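Local atomic coordinates of 11S globulin subunit beta (Cucurbita maxima, PDB entry 2E9Q), a protein that serves as a seed storage protein of pumpkin, a two-cupin 11S globulin that acts as a nutrient reservoir. Residues 39-44 / 239-244; 345-350 / 392-397. All blocks are in the same frame, centred on the assembly; numbering follows the deposited sequence. Where two conformers were deposited one is given.

Interaction 1: 39-44 / 239-244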
loop_
_atom_site.group_PDB
_atom_site.type_symbol
_atom_site.label_atom_id
_atom_site.label_comp_id
_atom_site.label_asym_id
_atom_site.label_seq_id
_atom_site.Cartn_x
_atom_site.Cartn_y
_atom_site.Cartn_z
ATOM N N ARG A 39 -13.254 23.671 14.535
ATOM C CA ARG A 39 -12.383 24.040 15.640
ATOM C C ARG A 39 -11.494 25.226 15.251
ATOM O O ARG A 39 -11.194 25.427 14.080
ATOM C CB ARG A 39 -11.545 22.821 16.034
ATOM C CG ARG A 39 -11.354 22.661 17.529
ATOM C CD ARG A 39 -10.852 21.261 17.903
ATOM N NE ARG A 39 -11.837 20.206 17.634
ATOM C CZ ARG A 39 -11.714 19.287 16.675
ATOM N NH1 ARG A 39 -12.662 18.370 16.510
ATOM N NH2 ARG A 39 -10.644 19.281 15.879
ATOM N N ARG A 40 -11.062 26.001 16.243
ATOM C CA ARG A 40 -10.262 27.189 15.993
ATOM C C ARG A 40 -9.250 27.492 17.080
ATOM O O ARG A 40 -9.537 27.320 18.260
ATOM C CB ARG A 40 -11.164 28.410 15.819
ATOM C CG ARG A 40 -11.962 28.391 14.543
ATOM C CD ARG A 40 -12.951 29.536 14.468
ATOM N NE ARG A 40 -13.828 29.359 13.319
ATOM C CZ ARG A 40 -14.552 28.267 13.099
ATOM N NH1 ARG A 40 -14.515 27.246 13.952
ATOM N NH2 ARG A 40 -15.306 28.187 12.014
ATOM N N ALA A 41 -8.070 27.948 16.664
ATOM C CA ALA A 41 -6.992 28.310 17.583
ATOM C C ALA A 41 -6.459 29.701 17.224
ATOM O O ALA A 41 -5.897 29.923 16.145
ATOM C CB ALA A 41 -5.863 27.283 17.515
ATOM N N GLU A 42 -6.648 30.640 18.140
ATOM C CA GLU A 42 -6.212 32.015 17.947
ATOM C C GLU A 42 -4.732 32.152 18.282
ATOM O O GLU A 42 -4.246 31.600 19.265
ATOM C CB GLU A 42 -7.049 32.946 18.839
ATOM C CG GLU A 42 -8.539 32.983 18.485
ATOM C CD GLU A 42 -8.828 33.806 17.242
ATOM O OE1 GLU A 42 -9.888 33.583 16.608
ATOM O OE2 GLU A 42 -7.993 34.683 16.910
ATOM N N ALA A 43 -4.011 32.885 17.454
ATOM C CA ALA A 43 -2.594 33.083 17.701
ATOM C C ALA A 43 -2.307 34.577 17.777
ATOM O O ALA A 43 -3.174 35.400 17.487
ATOM C CB ALA A 43 -1.763 32.437 16.582
ATOM N N GLU A 44 -1.089 34.916 18.167
ATOM C CA GLU A 44 -0.692 36.306 18.273
ATOM C C GLU A 44 -0.870 37.051 16.961
ATOM O O GLU A 44 -1.375 38.174 16.952
ATOM C CB GLU A 44 0.765 36.402 18.735
ATOM C CG GLU A 44 1.317 37.825 18.774
ATOM C CD GLU A 44 2.754 37.879 19.269
ATOM O OE1 GLU A 44 2.986 38.361 20.398
ATOM O OE2 GLU A 44 3.653 37.426 18.528
ATOM N N ARG A 239 2.011 32.858 22.552
ATOM C CA ARG A 239 1.672 33.275 21.190
ATOM C C ARG A 239 1.059 32.214 20.292
ATOM O O ARG A 239 0.513 32.530 19.236
ATOM C CB ARG A 239 2.922 33.816 20.493
ATOM C CG ARG A 239 3.524 35.058 21.119
ATOM C CD ARG A 239 4.804 35.424 20.393
ATOM N NE ARG A 239 5.757 34.333 20.503
ATOM C CZ ARG A 239 6.854 34.219 19.769
ATOM N NH1 ARG A 239 7.658 33.183 19.947
ATOM N NH2 ARG A 239 7.142 35.138 18.858
ATOM N N ASP A 240 1.153 30.960 20.714
ATOM C CA ASP A 240 0.660 29.829 19.936
ATOM C C ASP A 240 1.513 29.651 18.663
ATOM O O ASP A 240 2.696 29.980 18.669
ATOM C CB ASP A 240 -0.817 29.985 19.589
ATOM C CG ASP A 240 -1.472 28.650 19.246
ATOM O OD1 ASP A 240 -1.744 28.391 18.053
ATOM O OD2 ASP A 240 -1.700 27.847 20.178
ATOM N N ARG A 241 0.919 29.175 17.576
ATOM C CA ARG A 241 1.673 28.890 16.352
ATOM C C ARG A 241 1.970 29.985 15.313
ATOM O O ARG A 241 2.855 29.805 14.466
ATOM C CB ARG A 241 1.014 27.707 15.643
ATOM C CG ARG A 241 -0.133 28.079 14.726
ATOM C CD ARG A 241 -1.070 26.889 14.552
ATOM N NE ARG A 241 -1.730 26.576 15.814
ATOM C CZ ARG A 241 -1.767 25.369 16.368
ATOM N NH1 ARG A 241 -1.178 24.352 15.757
ATOM N NH2 ARG A 241 -2.378 25.185 17.540
ATOM N N ILE A 242 1.230 31.093 15.343
ATOM C CA ILE A 242 1.467 32.173 14.391
ATOM C C ILE A 242 1.943 33.387 15.193
ATOM O O ILE A 242 1.174 33.972 15.957
ATOM C CB ILE A 242 0.180 32.510 13.609
ATOM C CG1 ILE A 242 -0.378 31.243 12.945
ATOM C CG2 ILE A 242 0.469 33.558 12.547
ATOM C CD1 ILE A 242 -1.715 31.446 12.247
ATOM N N VAL A 243 3.211 33.762 15.028
ATOM C CA VAL A 243 3.773 34.872 15.792
ATOM C C VAL A 243 4.089 36.175 15.044
ATOM O O VAL A 243 4.274 36.199 13.828
ATOM C CB VAL A 243 5.051 34.419 16.514
ATOM C CG1 VAL A 243 4.767 33.162 17.328
ATOM C CG2 VAL A 243 6.156 34.153 15.500
ATOM N N GLN A 244 4.142 37.265 15.800
ATOM C CA GLN A 244 4.452 38.574 15.241
ATOM C C GLN A 244 5.972 38.665 15.166
ATOM O O GLN A 244 6.656 38.433 16.162
ATOM C CB GLN A 244 3.926 39.679 16.161
ATOM C CG GLN A 244 3.883 41.062 15.529
ATOM C CD GLN A 244 2.668 41.245 14.638
ATOM O OE1 GLN A 244 2.494 42.286 13.997
ATOM N NE2 GLN A 244 1.807 40.230 14.602
HETATM O O HOH W 1 6.461 37.687 18.915
#
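Arg239 meets Glu44 where two sheets of the N-terminal cupin barrel of this 11S globulin come together: 39-43 is the outermost strand of one, and 242-244 pairs with strand 74-81 in the other. The backbone O of Arg239 accepts from Glu44 N at 3.1 Å, with an N-H...O angle of 163°. Their side chains run alongside each other in the same direction, and the carboxylate lies against the aliphatic part of the arginine, Glu44 OE1 being 3.4 Å from Arg239 CG. The charged ends do not pair directly, Glu44 OE2 standing 4.2 Å from Arg239 NH2; a water accepting from NH2 and donating to OE2 links them. The guanidinium is instead bound to Asp237 and to Asn427 O of the second subunit, which places this corner at a subunit interface. Asp240 CB packs 4.0 Å from Ala43 CB, while its OD1 takes both Arg241 N and Arg241 NE from the same face of the carboxylate. Thus anchored, and bridged to Glu187, the Arg241 guanidinium lies obliquely near the Ala41 methyl. Ile242 CB touches Ala43 CB at 3.6 Å. One face of the Arg239 guanidinium is covered by Val243 CG1. At Gln244 the extended Glu44 chain, its CG anti to the backbone N (chi1 175°), delivers OE2 to Gln244 N at 2.8 Å, on the anti side of the carboxylate.

Interaction 2: 345-350 / 392-397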
loop_
_atom_site.group_PDB
_atom_site.type_symbol
_atom_site.label_atom_id
_atom_site.label_comp_id
_atom_site.label_asym_id
_atom_site.label_seq_id
_atom_site.Cartn_x
_atom_site.Cartn_y
_atom_site.Cartn_z
ATOM N N SER A 345 -11.935 13.428 -4.252
ATOM C CA SER A 345 -11.768 14.807 -4.645
ATOM C C SER A 345 -12.297 15.678 -3.519
ATOM O O SER A 345 -13.506 15.730 -3.274
ATOM C CB SER A 345 -12.520 15.054 -5.956
ATOM O OG SER A 345 -12.343 16.385 -6.414
ATOM N N VAL A 346 -11.387 16.354 -2.827
ATOM C CA VAL A 346 -11.759 17.204 -1.708
ATOM C C VAL A 346 -11.830 18.675 -2.127
ATOM O O VAL A 346 -10.817 19.379 -2.193
ATOM C CB VAL A 346 -10.762 17.000 -0.551
ATOM C CG1 VAL A 346 -11.250 17.681 0.704
ATOM C CG2 VAL A 346 -10.575 15.509 -0.303
ATOM N N MET A 347 -13.051 19.127 -2.399
ATOM C CA MET A 347 -13.299 20.495 -2.848
ATOM C C MET A 347 -13.507 21.572 -1.791
ATOM O O MET A 347 -14.400 21.474 -0.955
ATOM C CB MET A 347 -14.501 20.514 -3.789
ATOM C CG MET A 347 -14.926 21.911 -4.181
ATOM S SD MET A 347 -16.293 21.931 -5.328
ATOM C CE MET A 347 -15.545 21.288 -6.695
ATOM N N TYR A 348 -12.673 22.602 -1.839
ATOM C CA TYR A 348 -12.787 23.745 -0.942
ATOM C C TYR A 348 -13.223 24.932 -1.816
ATOM O O TYR A 348 -12.524 25.303 -2.765
ATOM C CB TYR A 348 -11.451 24.078 -0.288
ATOM C CG TYR A 348 -11.497 25.358 0.502
ATOM C CD1 TYR A 348 -11.922 25.368 1.829
ATOM C CD2 TYR A 348 -11.171 26.580 -0.097
ATOM C CE1 TYR A 348 -12.027 26.568 2.544
ATOM C CE2 TYR A 348 -11.270 27.776 0.606
ATOM C CZ TYR A 348 -11.697 27.770 1.921
ATOM O OH TYR A 348 -11.785 28.959 2.618
ATOM N N ALA A 349 -14.369 25.524 -1.497
ATOM C CA ALA A 349 -14.882 26.650 -2.269
ATOM C C ALA A 349 -14.149 27.943 -1.905
ATOM O O ALA A 349 -14.162 28.362 -0.750
ATOM C CB ALA A 349 -16.379 26.800 -2.028
ATOM N N THR A 350 -13.503 28.569 -2.886
ATOM C CA THR A 350 -12.764 29.806 -2.618
ATOM C C THR A 350 -13.612 31.051 -2.841
ATOM O O THR A 350 -13.287 32.116 -2.343
ATOM C CB THR A 350 -11.500 29.922 -3.495
ATOM O OG1 THR A 350 -11.865 29.781 -4.871
ATOM C CG2 THR A 350 -10.497 28.839 -3.129
ATOM N N ARG A 392 -23.408 34.498 -8.531
ATOM C CA ARG A 392 -22.124 35.076 -8.185
ATOM C C ARG A 392 -20.987 34.208 -8.721
ATOM O O ARG A 392 -19.824 34.450 -8.423
ATOM C CB ARG A 392 -22.003 35.185 -6.665
ATOM C CG ARG A 392 -23.333 35.389 -5.946
ATOM C CD ARG A 392 -23.157 35.682 -4.454
ATOM N NE ARG A 392 -22.328 34.694 -3.759
ATOM C CZ ARG A 392 -22.228 34.606 -2.432
ATOM N NH1 ARG A 392 -22.911 35.444 -1.656
ATOM N NH2 ARG A 392 -21.442 33.688 -1.876
ATOM N N GLY A 393 -21.326 33.202 -9.516
ATOM C CA GLY A 393 -20.305 32.309 -10.024
ATOM C C GLY A 393 -19.809 31.425 -8.884
ATOM O O GLY A 393 -20.182 31.639 -7.731
ATOM N N PHE A 394 -18.969 30.442 -9.203
ATOM C CA PHE A 394 -18.427 29.522 -8.201
ATOM C C PHE A 394 -16.972 29.224 -8.539
ATOM O O PHE A 394 -16.636 28.952 -9.692
ATOM C CB PHE A 394 -19.248 28.234 -8.183
ATOM C CG PHE A 394 -18.824 27.250 -7.136
ATOM C CD1 PHE A 394 -18.322 26.003 -7.500
ATOM C CD2 PHE A 394 -18.982 27.537 -5.791
ATOM C CE1 PHE A 394 -17.990 25.056 -6.532
ATOM C CE2 PHE A 394 -18.654 26.597 -4.813
ATOM C CZ PHE A 394 -18.159 25.355 -5.184
ATOM N N GLU A 395 -16.126 29.257 -7.514
ATOM C CA GLU A 395 -14.691 29.065 -7.661
ATOM C C GLU A 395 -14.128 28.166 -6.555
ATOM O O GLU A 395 -14.512 28.292 -5.388
ATOM C CB GLU A 395 -13.976 30.420 -7.679
ATOM C CG GLU A 395 -14.053 31.090 -9.041
ATOM C CD GLU A 395 -13.727 32.569 -9.006
ATOM O OE1 GLU A 395 -12.693 32.950 -8.422
ATOM O OE2 GLU A 395 -14.510 33.353 -9.577
ATOM N N TRP A 396 -13.205 27.274 -6.913
ATOM C CA TRP A 396 -12.668 26.348 -5.920
ATOM C C TRP A 396 -11.308 25.729 -6.211
ATOM O O TRP A 396 -10.753 25.854 -7.305
ATOM C CB TRP A 396 -13.651 25.191 -5.754
ATOM C CG TRP A 396 -13.593 24.240 -6.903
ATOM C CD1 TRP A 396 -12.834 23.109 -6.992
ATOM C CD2 TRP A 396 -14.241 24.388 -8.173
ATOM N NE1 TRP A 396 -12.965 22.544 -8.235
ATOM C CE2 TRP A 396 -13.823 23.307 -8.982
ATOM C CE3 TRP A 396 -15.130 25.331 -8.708
ATOM C CZ2 TRP A 396 -14.264 23.139 -10.297
ATOM C CZ3 TRP A 396 -15.571 25.171 -10.018
ATOM C CH2 TRP A 396 -15.134 24.078 -10.799
ATOM N N ILE A 397 -10.809 25.027 -5.201
ATOM C CA ILE A 397 -9.573 24.273 -5.291
ATOM C C ILE A 397 -9.945 22.869 -4.800
ATOM O O ILE A 397 -10.441 22.695 -3.675
ATOM C CB ILE A 397 -8.450 24.863 -4.405
ATOM C CG1 ILE A 397 -7.185 24.038 -4.584
ATOM C CG2 ILE A 397 -8.852 24.882 -2.954
ATOM C CD1 ILE A 397 -6.677 24.026 -6.003
#
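Met347 lays its methyl over the indole of Trp396 within an antiparallel strand pair of the second cupin domain. Met347 CE stands 3.2 Å from the centroid of the Trp396 five-membered ring, 12° off its normal, a CH-pi contact over the face. Met347 SD also lies over this ring, yet it meets Phe394 differently: 3.8 Å from Phe394 CE1 and near the plane of that ring, a Met-aromatic contact at the edge. The bend at chi3 (-68°) turns CE onto the indole while SD remains beside Phe394. Ala349 CB approaches the Phe394 ring obliquely, 3.6 Å from Phe394 CE2. Replacing Trp396 with an alanine would probably leave the Met347 methyl without its aromatic platform and free to turn. Trp396 and Met347 also touch Lys387, a residue assigned to a magnesium site. Tyr348 and Ile397 project from the other side of the sheet, with Tyr348 CB 3.8 Å from Ile397 CG2, and the phenol reaches Arg67. Their backbones form a hydrogen-bonded pair, Tyr348 N to Ile397 O at 2.9 Å and Ile397 N to Tyr348 O at 3.0 Å. Further along, Thr350 OG1 bonds to Arg326 NH2, and Glu395 O accepts from Thr350 N at 2.7 Å and, weakly, from Thr350 OG1.

Interaction 1 closes before interaction 2 opens, so the two lie in series along the chain, one in each cupin domain. Their centres are about 26 Å apart, their nearest atoms about 10 Å, and they do not touch. Interaction 1 joins strand 39-43, at the margin of one sheet, to strand 242-244 of another; interaction 2 pairs neighbouring strands 345-350 and 393-400 inside a single sheet. Strand 63-70, of the same sheet as 39-43, touches both: His68 and Ile70 meet interaction 1, whereas Val63, Met65 and Arg67 meet interaction 2. A strand of the N-terminal domain thus appears to run from one contact to the other, across the junction of the domains, while interaction 1 also faces a second subunit.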